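PDB 4LDF: GCN5 like acetylase + bromodomain from Cryptosporidium parvum, which probably acetylates histone H3 through its GCN5-like catalytic domain, the chain here being the bromodomain, a module that in this family reads acetyl-lysine. Local coordinates for residues R80-C85 / K97-L102. Residues are numbered along the deposited sequence; the frame is centred on the assembly and turned at random.
Sequences RMFDNC and KYANQL
Ala99 and Phe82 meet where helix 93-110 runs back along helix 71-88, and the backbones come nearest at this pair, with 5.3 Å between Ala99 CA and Phe82 CA. The small methyl of Ala99 points at the other helix and serves two neighbours one turn apart: Ala99 CB lies 3.9 Å from Phe82 CD1 and 4.3 Å from Cys85 SG. The carbonyl of the same residue also takes part. Its oxygen comes obliquely to the ring, Ala99 O standing 3.3 Å from Phe82 CD1, a contact with an aromatic carbon and not a hydrogen bond. Phe82 CB already points at helix 93-110, and with CG anti to the carbonyl carbon (chi1 -65°) the ring lies along Ala99 and Leu102.

Gln101 OE1 accepts a hydrogen bond from Asn30 ND2. Next, Leu102 receives the far end of the ring: Leu102 CB is 3.7 Å from Phe82 CE1 and nearly as close to Phe82 CZ, and the two side chains cross at about a right angle. On one face of the ring, toward the rim, rests the methyl of Met81, with CE 3.6 Å above the plane. Leu25 of helix 14-27 touches Met81, Phe82 and Leu102, drawing a third helix into the same core.

The local axes are 9.3 Å apart and inclined at 158°, the near-antiparallel pairing of the last two long helices in the left-handed four-helix bundle of bromodomains. A glycerol, probably from the crystallisation liquor, lies about 4 Å from the Cys85 side chain. Cys85 O accepts a hydrogen bond from Asn89 ND2, probably the asparagine that recognises acetyl-lysine in bromodomains. No hydrogen bond or salt bridge spans the two segments; this buried, mostly apolar packing, with one backbone carbonyl against the ring, rests on shape and burial rather than directional bonds.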
loop_
_atom_site.group_PDB
_atom_site.type_symbol
_atom_site.label_atom_id
_atom_site.label_comp_id
_atom_site.label_asym_id
_atom_site.label_seq_id
_atom_site.Cartn_x
_atom_site.Cartn_y
_atom_site.Cartn_z
ATOM N N ARG A 80 6.384 -0.262 3.531
ATOM C CA ARG A 80 7.103 0.847 2.904
ATOM C C ARG A 80 6.112 1.930 2.436
ATOM O O ARG A 80 6.394 3.111 2.615
ATOM C CB ARG A 80 7.977 0.336 1.730
ATOM C CG ARG A 80 8.627 1.465 0.883
ATOM C CD ARG A 80 9.920 1.085 0.163
ATOM N NE ARG A 80 9.880 -0.242 -0.461
ATOM C CZ ARG A 80 9.368 -0.509 -1.658
ATOM N NH1 ARG A 80 9.399 -1.743 -2.138
ATOM N NH2 ARG A 80 8.820 0.458 -2.387
ATOM N N MET A 81 4.928 1.539 1.891
ATOM C CA MET A 81 3.940 2.554 1.500
ATOM C C MET A 81 3.577 3.462 2.710
ATOM O O MET A 81 3.552 4.689 2.573
ATOM C CB MET A 81 2.669 1.911 0.924
ATOM C CG MET A 81 1.756 2.926 0.257
ATOM S SD MET A 81 0.178 2.243 -0.260
ATOM C CE MET A 81 -0.624 1.974 1.383
ATOM N N PHE A 82 3.307 2.858 3.867
ATOM C CA PHE A 82 2.943 3.611 5.086
ATOM C C PHE A 82 4.136 4.380 5.691
ATOM O O PHE A 82 3.983 5.533 6.118
ATOM C CB PHE A 82 2.268 2.689 6.101
ATOM C CG PHE A 82 0.935 2.153 5.626
ATOM C CD1 PHE A 82 -0.135 3.015 5.381
ATOM C CD2 PHE A 82 0.726 0.784 5.491
ATOM C CE1 PHE A 82 -1.371 2.520 4.950
ATOM C CE2 PHE A 82 -0.522 0.287 5.108
ATOM C CZ PHE A 82 -1.562 1.157 4.843
ATOM N N ASP A 83 5.331 3.763 5.635
ATOM C CA ASP A 83 6.579 4.345 6.107
ATOM C C ASP A 83 6.963 5.592 5.306
ATOM O O ASP A 83 7.313 6.604 5.917
ATOM C CB ASP A 83 7.714 3.300 6.122
ATOM C CG ASP A 83 7.657 2.323 7.290
ATOM O OD1 ASP A 83 6.960 2.622 8.293
ATOM O OD2 ASP A 83 8.335 1.283 7.224
ATOM N N ASN A 84 6.845 5.533 3.964
ATOM C CA ASN A 84 7.103 6.645 3.023
ATOM C C ASN A 84 6.228 7.834 3.361
ATOM O O ASN A 84 6.743 8.941 3.441
ATOM C CB ASN A 84 6.838 6.228 1.559
ATOM C CG ASN A 84 7.896 5.354 0.941
ATOM O OD1 ASN A 84 8.977 5.165 1.491
ATOM N ND2 ASN A 84 7.617 4.830 -0.242
ATOM N N CYS A 85 4.913 7.598 3.585
ATOM C CA CYS A 85 3.945 8.641 3.919
ATOM C C CYS A 85 4.374 9.391 5.161
ATOM O O CYS A 85 4.489 10.630 5.127
ATOM C CB CYS A 85 2.539 8.067 4.078
ATOM S SG CYS A 85 1.251 9.328 4.325
ATOM N N LYS A 97 -1.929 10.259 10.250
ATOM C CA LYS A 97 -3.099 9.743 10.953
ATOM C C LYS A 97 -3.778 8.657 10.107
ATOM O O LYS A 97 -4.141 7.606 10.643
ATOM C CB LYS A 97 -4.075 10.899 11.267
ATOM C CG LYS A 97 -4.987 10.625 12.455
ATOM N N TYR A 98 -3.912 8.895 8.780
ATOM C CA TYR A 98 -4.512 7.916 7.881
ATOM C C TYR A 98 -3.599 6.687 7.796
ATOM O O TYR A 98 -4.080 5.568 7.962
ATOM C CB TYR A 98 -4.746 8.486 6.472
ATOM C CG TYR A 98 -5.686 9.667 6.340
ATOM C CD1 TYR A 98 -6.698 9.892 7.272
ATOM C CD2 TYR A 98 -5.614 10.516 5.240
ATOM C CE1 TYR A 98 -7.579 10.969 7.141
ATOM C CE2 TYR A 98 -6.503 11.583 5.085
ATOM C CZ TYR A 98 -7.493 11.798 6.033
ATOM O OH TYR A 98 -8.353 12.862 5.900
ATOM N N ALA A 99 -2.283 6.904 7.566
ATOM C CA ALA A 99 -1.280 5.842 7.466
ATOM C C ALA A 99 -1.323 4.868 8.640
ATOM O O ALA A 99 -1.238 3.663 8.406
ATOM C CB ALA A 99 0.119 6.428 7.326
ATOM N N ASN A 100 -1.429 5.388 9.891
ATOM C CA ASN A 100 -1.497 4.626 11.148
ATOM C C ASN A 100 -2.828 3.855 11.232
ATOM O O ASN A 100 -2.837 2.656 11.524
ATOM C CB ASN A 100 -1.333 5.587 12.367
ATOM C CG ASN A 100 0.086 6.081 12.589
ATOM O OD1 ASN A 100 1.035 5.586 12.007
ATOM N ND2 ASN A 100 0.272 7.038 13.471
ATOM N N GLN A 101 -3.937 4.545 10.916
ATOM C CA GLN A 101 -5.286 3.985 10.892
ATOM C C GLN A 101 -5.388 2.851 9.881
ATOM O O GLN A 101 -5.838 1.771 10.247
ATOM C CB GLN A 101 -6.324 5.082 10.582
ATOM C CG GLN A 101 -7.753 4.537 10.503
ATOM C CD GLN A 101 -8.742 5.528 9.977
ATOM O OE1 GLN A 101 -8.471 6.277 9.039
ATOM N NE2 GLN A 101 -9.943 5.501 10.533
ATOM N N LEU A 102 -4.894 3.062 8.641
ATOM C CA LEU A 102 -5.012 2.062 7.585
ATOM C C LEU A 102 -4.120 0.866 7.777
ATOM O O LEU A 102 -4.516 -0.221 7.400
ATOM C CB LEU A 102 -4.845 2.659 6.182
ATOM C CG LEU A 102 -5.722 3.854 5.791
ATOM C CD1 LEU A 102 -5.083 4.637 4.703
ATOM C CD2 LEU A 102 -7.072 3.427 5.362
#